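Long-range contacts in DUF871 domain-containing protein (Enterococcus faecalis, PDB 2P0O), which is of unknown function but probably acts as a 6-phospho-N-acetylmuramidase, pairing a TIM-barrel domain with a smaller cyclophilin-like domain: residues A[149-154]-A[188-193]; A[175-180]-A[192-197]; A[269-274]-A[322-327]; A[299-304]-A[335-340]. All coordinates share one frame; numbering follows the deposited sequence.

Contact 1 of 4, residues A[149-154]-A[188-193]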
loop_
_atom_site.group_PDB
_atom_site.type_symbol
_atom_site.label_atom_id
_atom_site.label_comp_id
_atom_site.label_asym_id
_atom_site.label_seq_id
_atom_site.Cartn_x
_atom_site.Cartn_y
_atom_site.Cartn_z
ATOM N N PRO A 149 0.161 16.383 1.407
ATOM C CA PRO A 149 -1.179 16.826 0.996
ATOM C C PRO A 149 -1.189 17.665 -0.279
ATOM O O PRO A 149 -2.123 17.548 -1.069
ATOM C CB PRO A 149 -1.661 17.705 2.172
ATOM C CG PRO A 149 -0.833 17.305 3.358
ATOM C CD PRO A 149 0.539 16.957 2.718
ATOM N N ARG A 150 -0.184 18.525 -0.477
ATOM C CA ARG A 150 -0.218 19.412 -1.617
ATOM C C ARG A 150 0.323 18.701 -2.857
ATOM O O ARG A 150 1.483 18.275 -2.867
ATOM C CB ARG A 150 0.559 20.718 -1.369
ATOM C CG ARG A 150 0.395 21.767 -2.534
ATOM C CD ARG A 150 1.338 22.923 -2.353
ATOM N NE ARG A 150 1.443 23.958 -3.420
ATOM C CZ ARG A 150 1.930 23.760 -4.649
ATOM N NH1 ARG A 150 2.038 24.790 -5.497
ATOM N NH2 ARG A 150 2.303 22.537 -5.049
ATOM N N PRO A 151 -0.494 18.614 -3.929
ATOM C CA PRO A 151 -0.025 18.029 -5.196
ATOM C C PRO A 151 1.325 18.615 -5.601
ATOM O O PRO A 151 1.557 19.832 -5.403
ATOM C CB PRO A 151 -1.120 18.488 -6.190
ATOM C CG PRO A 151 -2.365 18.351 -5.331
ATOM C CD PRO A 151 -1.894 19.060 -4.049
ATOM N N GLU A 152 2.204 17.771 -6.152
ATOM C CA GLU A 152 3.483 18.216 -6.736
ATOM C C GLU A 152 4.592 18.371 -5.717
ATOM O O GLU A 152 5.686 18.779 -6.077
ATOM C CB GLU A 152 3.326 19.490 -7.565
ATOM C CG GLU A 152 2.334 19.344 -8.717
ATOM C CD GLU A 152 1.800 20.655 -9.217
ATOM O OE1 GLU A 152 1.980 21.702 -8.544
ATOM O OE2 GLU A 152 1.200 20.649 -10.321
ATOM N N THR A 153 4.355 17.966 -4.466
ATOM C CA THR A 153 5.354 18.171 -3.422
ATOM C C THR A 153 5.924 16.836 -2.841
ATOM O O THR A 153 6.838 16.852 -2.001
ATOM C CB THR A 153 4.793 19.066 -2.274
ATOM O OG1 THR A 153 3.736 18.353 -1.598
ATOM C CG2 THR A 153 4.276 20.401 -2.803
ATOM N N GLY A 154 5.403 15.696 -3.303
ATOM C CA GLY A 154 5.919 14.389 -2.891
ATOM C C GLY A 154 7.336 14.162 -3.418
ATOM O O GLY A 154 7.790 14.816 -4.391
ATOM N N ILE A 188 -7.234 19.667 1.066
ATOM C CA ILE A 188 -7.004 19.566 -0.377
ATOM C C ILE A 188 -7.642 18.337 -1.020
ATOM O O ILE A 188 -8.039 18.412 -2.167
ATOM C CB ILE A 188 -5.485 19.677 -0.774
ATOM C CG1 ILE A 188 -4.786 20.859 -0.067
ATOM C CG2 ILE A 188 -5.312 19.762 -2.322
ATOM C CD1 ILE A 188 -5.484 22.218 -0.217
ATOM N N PHE A 189 -7.761 17.218 -0.294
ATOM C CA PHE A 189 -8.436 16.001 -0.818
ATOM C C PHE A 189 -7.768 15.389 -2.049
ATOM O O PHE A 189 -8.434 14.772 -2.894
ATOM C CB PHE A 189 -9.936 16.256 -1.101
ATOM C CG PHE A 189 -10.691 16.760 0.092
ATOM C CD1 PHE A 189 -11.149 15.875 1.064
ATOM C CD2 PHE A 189 -10.933 18.120 0.253
ATOM C CE1 PHE A 189 -11.836 16.339 2.179
ATOM C CE2 PHE A 189 -11.628 18.602 1.364
ATOM C CZ PHE A 189 -12.083 17.701 2.328
ATOM N N ALA A 190 -6.456 15.568 -2.150
ATOM C CA ALA A 190 -5.690 15.063 -3.258
ATOM C C ALA A 190 -4.877 13.826 -2.851
ATOM O O ALA A 190 -3.983 13.392 -3.611
ATOM C CB ALA A 190 -4.759 16.134 -3.759
ATOM N N GLY A 191 -5.152 13.283 -1.674
ATOM C CA GLY A 191 -4.475 12.039 -1.229
ATOM C C GLY A 191 -3.230 12.383 -0.436
ATOM O O GLY A 191 -2.722 13.486 -0.549
ATOM N N LEU A 192 -2.745 11.449 0.374
ATOM C CA LEU A 192 -1.547 11.638 1.196
ATOM C C LEU A 192 -0.481 10.635 0.815
ATOM O O LEU A 192 -0.173 9.697 1.578
ATOM C CB LEU A 192 -1.884 11.502 2.691
ATOM C CG LEU A 192 -2.966 12.465 3.245
ATOM C CD1 LEU A 192 -3.186 12.303 4.748
ATOM C CD2 LEU A 192 -2.690 13.919 2.944
ATOM N N PRO A 193 0.119 10.836 -0.365
ATOM C CA PRO A 193 1.188 9.939 -0.726
ATOM C C PRO A 193 2.503 10.403 -0.105
ATOM O O PRO A 193 2.651 11.568 0.246
ATOM C CB PRO A 193 1.266 10.112 -2.248
ATOM C CG PRO A 193 0.949 11.580 -2.440
ATOM C CD PRO A 193 -0.095 11.896 -1.382
HETATM O O HOH W 1 -4.329 16.115 -0.154
#
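Pro-151 packs against Ala-190 and Ile-188, and Pro-149 against Leu-192; these apolar touches carry the contact. Pro-151 lays its CG against the methyl of Ala-190, with CG and CB 3.6 Å apart, while its CD meets Ile-188 CG2 at 3.9 Å. Because CG1 of Ile-188 stands beside the backbone N (chi1 -47°), CG2 falls anti to that nitrogen, and this is the branch presented to the proline. Pro-149 is held separately: Leu-192 reaches it with one methyl, CD2, which lies 3.8 Å from Pro-149 CA and also touches the ring at CG. Prolines suit this place, since they stiffen a loop that lacks regular structure and still offer an apolar surface, and the small Ala-190 lets the ring of Pro-151 come close.

Both segments belong to loops that follow barrel strands, 141-144 and 173-178, so they meet at the C-terminal ends of the barrel strands, where enzymes of the TIM-barrel fold carry their active sites.

Polar links are indirect. Water 1 lies between the backbones, accepting from Ala-190 N at 3.0 Å and standing 2.8 Å from Pro-149 O and 3.1 Å from Gly-191 O, although its protons may be shared with further acceptors. Gly-191 has backbone angles (phi 92°, psi 159°) at which a CB would strike the preceding carbonyl.

Within 149-154, a type II turn runs from Arg-150 to Thr-153, and Thr-153 OG1 donates to a lone pair of Arg-150 O at 2.6 Å, in the carbonyl plane. Glu-196 receives Glu-152 N and Gly-154 N on its carboxylate.

Contact 2 of 4, residues A[175-180]-A[192-197]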
loop_
_atom_site.group_PDB
_atom_site.type_symbol
_atom_site.label_atom_id
_atom_site.label_comp_id
_atom_site.label_asym_id
_atom_site.label_seq_id
_atom_site.Cartn_x
_atom_site.Cartn_y
_atom_site.Cartn_z
ATOM N N PHE A 175 9.645 3.061 6.930
ATOM C CA PHE A 175 8.192 3.098 6.833
ATOM C C PHE A 175 7.807 4.237 5.867
ATOM O O PHE A 175 8.383 5.346 5.897
ATOM C CB PHE A 175 7.575 3.414 8.212
ATOM C CG PHE A 175 7.506 2.237 9.162
ATOM C CD1 PHE A 175 8.652 1.638 9.644
ATOM C CD2 PHE A 175 6.271 1.770 9.617
ATOM C CE1 PHE A 175 8.568 0.558 10.532
ATOM C CE2 PHE A 175 6.178 0.706 10.520
ATOM C CZ PHE A 175 7.326 0.083 10.963
ATOM N N THR A 176 6.793 3.978 5.057
ATOM C CA THR A 176 6.377 4.898 4.025
ATOM C C THR A 176 4.848 4.877 3.905
ATOM O O THR A 176 4.187 3.916 4.333
ATOM C CB THR A 176 7.024 4.500 2.676
ATOM O OG1 THR A 176 6.696 5.482 1.692
ATOM C CG2 THR A 176 6.504 3.150 2.196
ATOM N N PHE A 177 4.290 5.923 3.308
ATOM C CA PHE A 177 2.864 5.993 3.083
ATOM C C PHE A 177 2.483 5.790 1.616
ATOM O O PHE A 177 3.277 6.055 0.706
ATOM C CB PHE A 177 2.294 7.354 3.536
ATOM C CG PHE A 177 2.372 7.585 5.021
ATOM C CD1 PHE A 177 1.384 7.083 5.875
ATOM C CD2 PHE A 177 3.433 8.298 5.563
ATOM C CE1 PHE A 177 1.434 7.300 7.251
ATOM C CE2 PHE A 177 3.493 8.559 6.943
ATOM C CZ PHE A 177 2.503 8.027 7.797
ATOM N N VAL A 178 1.242 5.351 1.395
ATOM C CA VAL A 178 0.624 5.498 0.093
ATOM C C VAL A 178 -0.678 6.250 0.368
ATOM O O VAL A 178 -1.199 6.204 1.489
ATOM C CB VAL A 178 0.354 4.130 -0.614
ATOM C CG1 VAL A 178 1.672 3.441 -0.995
ATOM C CG2 VAL A 178 -0.526 3.192 0.246
ATOM N N PRO A 179 -1.240 6.910 -0.669
ATOM C CA PRO A 179 -2.512 7.592 -0.453
ATOM C C PRO A 179 -3.665 6.584 -0.396
ATOM O O PRO A 179 -3.515 5.421 -0.814
ATOM C CB PRO A 179 -2.626 8.504 -1.681
ATOM C CG PRO A 179 -1.913 7.740 -2.774
ATOM C CD PRO A 179 -0.767 7.015 -2.065
ATOM N N GLY A 180 -4.794 7.008 0.151
ATOM C CA GLY A 180 -6.019 6.219 0.078
ATOM C C GLY A 180 -6.972 6.820 -0.952
ATOM O O GLY A 180 -6.779 7.961 -1.398
ATOM N N LEU A 192 -2.745 11.449 0.374
ATOM C CA LEU A 192 -1.547 11.638 1.196
ATOM C C LEU A 192 -0.481 10.635 0.815
ATOM O O LEU A 192 -0.173 9.697 1.578
ATOM C CB LEU A 192 -1.884 11.502 2.691
ATOM C CG LEU A 192 -2.966 12.465 3.245
ATOM C CD1 LEU A 192 -3.186 12.303 4.748
ATOM C CD2 LEU A 192 -2.690 13.919 2.944
ATOM N N PRO A 193 0.119 10.836 -0.365
ATOM C CA PRO A 193 1.188 9.939 -0.726
ATOM C C PRO A 193 2.503 10.403 -0.105
ATOM O O PRO A 193 2.651 11.568 0.246
ATOM C CB PRO A 193 1.266 10.112 -2.248
ATOM C CG PRO A 193 0.949 11.580 -2.440
ATOM C CD PRO A 193 -0.095 11.896 -1.382
ATOM N N THR A 194 3.456 9.495 0.003
ATOM C CA THR A 194 4.856 9.855 0.152
ATOM C C THR A 194 5.489 10.193 -1.210
ATOM O O THR A 194 6.138 11.213 -1.331
ATOM C CB THR A 194 5.635 8.705 0.835
ATOM O OG1 THR A 194 5.169 8.557 2.173
ATOM C CG2 THR A 194 7.123 8.960 0.857
ATOM N N LEU A 195 5.346 9.315 -2.198
ATOM C CA LEU A 195 5.996 9.492 -3.484
ATOM C C LEU A 195 5.018 10.172 -4.401
ATOM O O LEU A 195 3.861 9.756 -4.494
ATOM C CB LEU A 195 6.411 8.154 -4.094
ATOM C CG LEU A 195 7.633 7.476 -3.418
ATOM C CD1 LEU A 195 7.474 5.981 -3.421
ATOM C CD2 LEU A 195 8.937 7.830 -4.073
ATOM N N GLU A 196 5.471 11.223 -5.063
ATOM C CA GLU A 196 4.569 11.972 -5.952
ATOM C C GLU A 196 4.016 11.099 -7.086
ATOM O O GLU A 196 2.928 11.361 -7.558
ATOM C CB GLU A 196 5.255 13.200 -6.540
ATOM C CG GLU A 196 4.269 14.275 -7.148
ATOM C CD GLU A 196 3.150 14.683 -6.185
ATOM O OE1 GLU A 196 3.342 14.642 -4.930
ATOM O OE2 GLU A 196 2.057 15.016 -6.679
ATOM N N LYS A 197 4.788 10.115 -7.566
ATOM C CA LYS A 197 4.287 9.253 -8.644
ATOM C C LYS A 197 3.043 8.451 -8.218
ATOM O O LYS A 197 2.354 7.879 -9.049
ATOM C CB LYS A 197 5.393 8.311 -9.146
ATOM C CG LYS A 197 5.787 7.265 -8.088
ATOM C CD LYS A 197 6.768 6.213 -8.688
ATOM C CE LYS A 197 7.237 5.291 -7.559
ATOM N NZ LYS A 197 8.220 4.298 -8.014
HETATM O O HOH W 2 3.620 6.981 -1.828
#
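This is a buried contact at the C-terminal end of TIM-barrel strand 173-178, where the strand and the residues just after it meet the later part of the loop leading to helix 203-212. Thr-194 points at the strand and docks by its hydroxyl. Its chi1 of -66° sets OG1 beside its own backbone N, turned to the strand, where Phe-177 N donates to it at 3.0 Å with an N-H...O angle of 153°, while the hydroxyl itself bonds to Asn-146 O. A threonine fits here because one small group both accepts and donates, tying the loop to two neighbours. The same OG1 lies in the plane of the Phe-177 ring, at its edge, and the ring turns away to meet Phe-35 and Tyr-147 edge-to-face. On the other branch, Thr-194 CG2 packs 3.6 Å from Thr-176 OG1.

Farther along, two prolines cross at about a right angle, Pro-179 CD resting 3.7 Å from Pro-193 CB. Neither ring nitrogen can donate, which is no loss where carbon meets carbon. Asp-223 OD2 takes the N-H groups of both Gly-180 and Leu-192, joining the two segments through a third. Water 2 adds another bridge, donating to Phe-177 O at 2.7 Å and accepting from Leu-195 N at 2.9 Å.

Contact 3 of 4, residues A[269-274]-A[322-327]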
loop_
_atom_site.group_PDB
_atom_site.type_symbol
_atom_site.label_atom_id
_atom_site.label_comp_id
_atom_site.label_asym_id
_atom_site.label_seq_id
_atom_site.Cartn_x
_atom_site.Cartn_y
_atom_site.Cartn_z
ATOM N N ALA A 269 8.118 -12.384 -20.536
ATOM C CA ALA A 269 8.392 -11.564 -21.699
ATOM C C ALA A 269 8.570 -10.101 -21.303
ATOM O O ALA A 269 7.928 -9.623 -20.357
ATOM C CB ALA A 269 7.229 -11.697 -22.669
ATOM N N ARG A 270 9.387 -9.374 -22.061
ATOM C CA ARG A 270 9.527 -7.941 -21.883
ATOM C C ARG A 270 8.182 -7.265 -22.173
ATOM O O ARG A 270 7.731 -6.432 -21.411
ATOM C CB ARG A 270 10.598 -7.403 -22.859
ATOM C CG ARG A 270 10.985 -5.952 -22.629
ATOM C CD ARG A 270 11.914 -5.475 -23.727
ATOM N NE ARG A 270 11.244 -5.568 -25.023
ATOM C CZ ARG A 270 11.811 -5.224 -26.171
ATOM N NH1 ARG A 270 11.132 -5.338 -27.292
ATOM N NH2 ARG A 270 13.053 -4.758 -26.195
ATOM N N ASP A 271 7.546 -7.647 -23.282
ATOM C CA ASP A 271 6.488 -6.844 -23.894
ATOM C C ASP A 271 5.075 -7.164 -23.410
ATOM O O ASP A 271 4.164 -6.335 -23.581
ATOM C CB ASP A 271 6.484 -7.070 -25.412
ATOM C CG ASP A 271 7.681 -6.491 -26.093
ATOM O OD1 ASP A 271 8.290 -5.560 -25.537
ATOM O OD2 ASP A 271 7.987 -6.967 -27.216
ATOM N N VAL A 272 4.892 -8.385 -22.894
ATOM C CA VAL A 272 3.563 -8.956 -22.658
ATOM C C VAL A 272 3.585 -9.829 -21.421
ATOM O O VAL A 272 4.628 -10.377 -21.032
ATOM C CB VAL A 272 3.068 -9.850 -23.849
ATOM C CG1 VAL A 272 2.794 -9.027 -25.141
ATOM C CG2 VAL A 272 4.045 -10.989 -24.155
ATOM N N LEU A 273 2.427 -9.954 -20.799
ATOM C CA LEU A 273 2.169 -11.044 -19.870
ATOM C C LEU A 273 1.684 -12.220 -20.721
ATOM O O LEU A 273 0.892 -12.024 -21.649
ATOM C CB LEU A 273 1.069 -10.647 -18.864
ATOM C CG LEU A 273 1.432 -9.613 -17.807
ATOM C CD1 LEU A 273 0.240 -9.357 -16.851
ATOM C CD2 LEU A 273 2.727 -9.991 -16.983
ATOM N N ARG A 274 2.159 -13.420 -20.439
ATOM C CA ARG A 274 1.748 -14.593 -21.230
ATOM C C ARG A 274 1.069 -15.631 -20.367
ATOM O O ARG A 274 1.675 -16.158 -19.417
ATOM C CB ARG A 274 2.929 -15.268 -21.957
ATOM C CG ARG A 274 3.779 -14.380 -22.830
ATOM C CD ARG A 274 4.973 -15.184 -23.381
ATOM N NE ARG A 274 4.530 -16.223 -24.341
ATOM C CZ ARG A 274 5.305 -17.203 -24.810
ATOM N NH1 ARG A 274 4.819 -18.072 -25.706
ATOM N NH2 ARG A 274 6.575 -17.287 -24.437
ATOM N N THR A 322 -0.727 -6.949 -22.973
ATOM C CA THR A 322 0.399 -6.083 -23.317
ATOM C C THR A 322 0.904 -5.205 -22.188
ATOM O O THR A 322 0.108 -4.590 -21.452
ATOM C CB THR A 322 0.173 -5.267 -24.624
ATOM O OG1 THR A 322 -0.911 -4.338 -24.487
ATOM C CG2 THR A 322 -0.106 -6.222 -25.807
ATOM N N LEU A 323 2.235 -5.168 -22.038
ATOM C CA LEU A 323 2.873 -4.372 -21.002
ATOM C C LEU A 323 3.338 -3.040 -21.566
ATOM O O LEU A 323 3.638 -2.118 -20.815
ATOM C CB LEU A 323 4.044 -5.136 -20.384
ATOM C CG LEU A 323 3.626 -6.373 -19.553
ATOM C CD1 LEU A 323 4.860 -7.125 -19.019
ATOM C CD2 LEU A 323 2.687 -5.984 -18.403
ATOM N N VAL A 324 3.380 -2.958 -22.901
ATOM C CA VAL A 324 3.802 -1.793 -23.660
ATOM C C VAL A 324 2.838 -1.654 -24.867
ATOM O O VAL A 324 2.101 -2.573 -25.169
ATOM C CB VAL A 324 5.280 -1.960 -24.158
ATOM C CG1 VAL A 324 6.245 -2.220 -22.993
ATOM C CG2 VAL A 324 5.418 -3.131 -25.158
ATOM N N ASP A 325 2.862 -0.515 -25.565
ATOM C CA ASP A 325 2.076 -0.338 -26.789
ATOM C C ASP A 325 2.653 -1.212 -27.895
ATOM O O ASP A 325 3.820 -1.055 -28.292
ATOM C CB ASP A 325 2.103 1.126 -27.237
ATOM C CG ASP A 325 1.316 2.046 -26.319
ATOM O OD1 ASP A 325 0.674 1.562 -25.350
ATOM O OD2 ASP A 325 1.338 3.278 -26.565
ATOM N N LEU A 326 1.832 -2.127 -28.398
ATOM C CA LEU A 326 2.206 -2.970 -29.527
ATOM C C LEU A 326 1.340 -2.659 -30.750
ATOM O O LEU A 326 0.172 -2.272 -30.634
ATOM C CB LEU A 326 2.167 -4.462 -29.152
ATOM C CG LEU A 326 3.332 -4.956 -28.275
ATOM C CD1 LEU A 326 3.198 -6.441 -27.921
ATOM C CD2 LEU A 326 4.656 -4.768 -29.017
ATOM N N PRO A 327 1.924 -2.799 -31.944
ATOM C CA PRO A 327 1.123 -2.487 -33.110
ATOM C C PRO A 327 0.122 -3.624 -33.459
ATOM O O PRO A 327 0.225 -4.742 -32.923
ATOM C CB PRO A 327 2.181 -2.289 -34.194
ATOM C CG PRO A 327 3.320 -3.248 -33.775
ATOM C CD PRO A 327 3.300 -3.238 -32.278
#
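Leu-323 fills the tight side of this contact, lying along the backbone of 270-273. Its CG stands beside the backbone N (chi1 -68°), and the two methyls part from there: CD1 rests 3.8 Å from Val-272 O, while CD2 meets Leu-273 CG at 3.9 Å, the two leucines crossing at about a right angle. The backbone fixes this placement, for Leu-323 N donates to Asp-271 O at 2.7 Å in a nearly straight bond (164°) tilted 32° from the carbonyl plane. Beside it Val-272 and Thr-322 form an antiparallel non-hydrogen-bonded pair, and on their face Val-272 CG1 touches Leu-326 CD1 at 3.8 Å. Apolar side chains suit buried Val-272 and Leu-273, which Leu-326 and Leu-323, themselves partly exposed, help to cover.

The other side is looser. The side chain of Val-324 meets that of Asp-271 through CG2, 3.8 Å from OD1. Exposed Arg-270 engages this partly exposed carboxylate, its NE bonding to OD1 at 3.0 Å from above the carboxylate plane, and probably offsets its charge on the solvent side.

In the four-stranded antiparallel sheet of the cyclophilin-like domain, 272-275 is an outermost strand beside 319-322, and Thr-322 OG1 bonds to Arg-300 O in the loop that leads to strand 304-308.

Contact 4 of 4, residues A[299-304]-A[335-340]. Unlike the reference sequence in segment 335-340: Asp-340 (reference Glu).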
loop_
_atom_site.group_PDB
_atom_site.type_symbol
_atom_site.label_atom_id
_atom_site.label_comp_id
_atom_site.label_asym_id
_atom_site.label_seq_id
_atom_site.Cartn_x
_atom_site.Cartn_y
_atom_site.Cartn_z
ATOM N N ALA A 299 -4.752 -2.303 -33.062
ATOM C CA ALA A 299 -3.576 -1.909 -32.280
ATOM C C ALA A 299 -3.682 -2.436 -30.835
ATOM O O ALA A 299 -4.790 -2.661 -30.327
ATOM C CB ALA A 299 -3.426 -0.396 -32.305
ATOM N N ARG A 300 -2.557 -2.632 -30.156
ATOM C CA ARG A 300 -2.591 -3.210 -28.813
ATOM C C ARG A 300 -1.942 -2.301 -27.757
ATOM O O ARG A 300 -0.855 -2.626 -27.233
ATOM C CB ARG A 300 -1.934 -4.594 -28.831
ATOM C CG ARG A 300 -2.646 -5.578 -29.772
ATOM C CD ARG A 300 -1.825 -6.814 -30.031
ATOM N NE ARG A 300 -0.726 -6.539 -30.962
ATOM C CZ ARG A 300 0.410 -7.238 -31.021
ATOM N NH1 ARG A 300 0.626 -8.270 -30.193
ATOM N NH2 ARG A 300 1.338 -6.901 -31.917
ATOM N N PRO A 301 -2.581 -1.147 -27.450
ATOM C CA PRO A 301 -1.962 -0.274 -26.441
ATOM C C PRO A 301 -1.817 -0.975 -25.095
ATOM O O PRO A 301 -2.447 -2.034 -24.858
ATOM C CB PRO A 301 -2.896 0.960 -26.384
ATOM C CG PRO A 301 -4.207 0.484 -26.938
ATOM C CD PRO A 301 -3.825 -0.565 -27.988
ATOM N N VAL A 302 -0.955 -0.437 -24.244
ATOM C CA VAL A 302 -0.698 -1.039 -22.939
ATOM C C VAL A 302 -2.003 -1.467 -22.251
ATOM O O VAL A 302 -2.944 -0.699 -22.141
ATOM C CB VAL A 302 0.230 -0.141 -22.017
ATOM C CG1 VAL A 302 -0.343 1.265 -21.833
ATOM C CG2 VAL A 302 0.457 -0.823 -20.665
ATOM N N GLY A 303 -2.066 -2.724 -21.854
ATOM C CA GLY A 303 -3.221 -3.251 -21.110
ATOM C C GLY A 303 -4.140 -4.082 -21.967
ATOM O O GLY A 303 -5.047 -4.702 -21.455
ATOM N N THR A 304 -3.893 -4.101 -23.277
ATOM C CA THR A 304 -4.702 -4.856 -24.221
ATOM C C THR A 304 -4.622 -6.362 -23.965
ATOM O O THR A 304 -3.524 -6.940 -23.877
ATOM C CB THR A 304 -4.401 -4.467 -25.714
ATOM O OG1 THR A 304 -4.726 -3.073 -25.933
ATOM C CG2 THR A 304 -5.256 -5.290 -26.690
ATOM N N ILE A 335 -9.245 -8.463 -27.605
ATOM C CA ILE A 335 -10.496 -8.874 -26.939
ATOM C C ILE A 335 -11.028 -7.759 -26.071
ATOM O O ILE A 335 -12.180 -7.379 -26.173
ATOM C CB ILE A 335 -10.298 -10.116 -26.000
ATOM C CG1 ILE A 335 -9.509 -11.243 -26.690
ATOM C CG2 ILE A 335 -11.666 -10.601 -25.436
ATOM C CD1 ILE A 335 -10.128 -11.659 -28.002
ATOM N N THR A 336 -10.196 -7.263 -25.170
ATOM C CA THR A 336 -10.618 -6.175 -24.306
ATOM C C THR A 336 -9.336 -5.517 -23.801
ATOM O O THR A 336 -8.246 -5.835 -24.297
ATOM C CB THR A 336 -11.565 -6.677 -23.169
ATOM O OG1 THR A 336 -11.866 -5.607 -22.293
ATOM C CG2 THR A 336 -10.929 -7.793 -22.333
ATOM N N ARG A 337 -9.472 -4.633 -22.815
ATOM C CA ARG A 337 -8.362 -3.892 -22.256
ATOM C C ARG A 337 -8.499 -3.763 -20.742
ATOM O O ARG A 337 -9.594 -3.504 -20.259
ATOM C CB ARG A 337 -8.332 -2.493 -22.873
ATOM C CG ARG A 337 -6.969 -1.809 -22.687
ATOM C CD ARG A 337 -6.839 -0.539 -23.504
ATOM N NE ARG A 337 -5.553 0.080 -23.180
ATOM C CZ ARG A 337 -5.219 1.344 -23.421
ATOM N NH1 ARG A 337 -6.053 2.176 -24.052
ATOM N NH2 ARG A 337 -4.022 1.771 -23.032
ATOM N N ILE A 338 -7.394 -3.915 -19.999
ATOM C CA ILE A 338 -7.382 -3.599 -18.575
ATOM C C ILE A 338 -7.816 -2.176 -18.295
ATOM O O ILE A 338 -7.365 -1.248 -18.935
ATOM C CB ILE A 338 -5.945 -3.737 -17.946
ATOM C CG1 ILE A 338 -5.326 -5.111 -18.287
ATOM C CG2 ILE A 338 -5.996 -3.427 -16.424
ATOM C CD1 ILE A 338 -6.094 -6.310 -17.676
ATOM N N ILE A 339 -8.689 -2.025 -17.314
ATOM C CA ILE A 339 -9.219 -0.731 -16.865
ATOM C C ILE A 339 -8.071 0.218 -16.510
ATOM O O ILE A 339 -7.084 -0.198 -15.895
ATOM C CB ILE A 339 -10.213 -0.995 -15.658
ATOM C CG1 ILE A 339 -11.540 -1.558 -16.188
ATOM C CG2 ILE A 339 -10.448 0.195 -14.749
ATOM C CD1 ILE A 339 -12.013 -0.973 -17.486
ATOM N N ASP A 340 -8.197 1.476 -16.918
ATOM C CA ASP A 340 -7.117 2.452 -16.725
ATOM C C ASP A 340 -6.555 2.365 -15.305
ATOM O O ASP A 340 -5.344 2.276 -15.108
ATOM C CB ASP A 340 -7.615 3.879 -17.008
ATOM C CG ASP A 340 -6.490 4.869 -17.182
ATOM O OD1 ASP A 340 -5.352 4.549 -16.797
ATOM O OD2 ASP A 340 -6.739 5.990 -17.712
#
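Arg-337 stretches across the turn 301-304 and meets Val-302 and Pro-301 in two different ways. Its guanidinium grips Val-302 O side-on: NE (2.9 Å) and NH2 (2.8 Å) both donate to that one oxygen, which lies at the edge of the group, in its plane. NH2 uses a lone pair in the carbonyl plane, whereas NE comes in tilted 33° from it. Over one face of the same group sits Pro-301, its CG 3.7 Å above the centre, so the ring covers the flat cation while the carbonyl holds its rim. The reach comes from an extended chain, with CG anti to the backbone N (chi1 -162°) and no bend as far as NE. An arginine suits this place because it can span the turn and still offer two N-H groups to one oxygen.

The turn is a type II beta turn, with Gly-303 in the third position, where a CB would collide with the preceding carbonyl and crowd Ile-338. Pro-301 O takes both Thr-304 N, which closes the turn, and Thr-304 OG1 (2.7 Å). Thr-304, which ends the turn, also pairs with Arg-337 as an antiparallel non-hydrogen-bonded pair of the cyclophilin-like domain's sheet, next to a classic beta bulge in which Ile-335 and Thr-336 both face Val-305. Ile-338 N donates to Gly-303 O at 2.9 Å and 171°, and Ile-338 CG1 packs 3.2 Å from that same oxygen.

Contacts 1 and 2 belong to the TIM barrel, contacts 3 and 4 to the cyclophilin-like domain, and nothing touches between the pairs; the nearest, contacts 2 and 4, remain about 11 Å apart at their nearest atoms. Both barrel contacts have a bridging water, but buried contact 2 adds a direct backbone-to-hydroxyl bond, whereas contact 1, partly exposed, has no direct hydrogen bond across it and packs prolines on aliphatic side chains. They share Leu-192 and Pro-193, and the Glu-196 carboxylate ties the two loops. Contacts 3 and 4, both partly buried, serve one antiparallel sheet from its outermost strands, their segments alternating along the chain. Leucine packing dominates contact 3 and arginine-to-carbonyl bonding contact 4, with Arg-300 bonded to Leu-326 and Pro-327 between them.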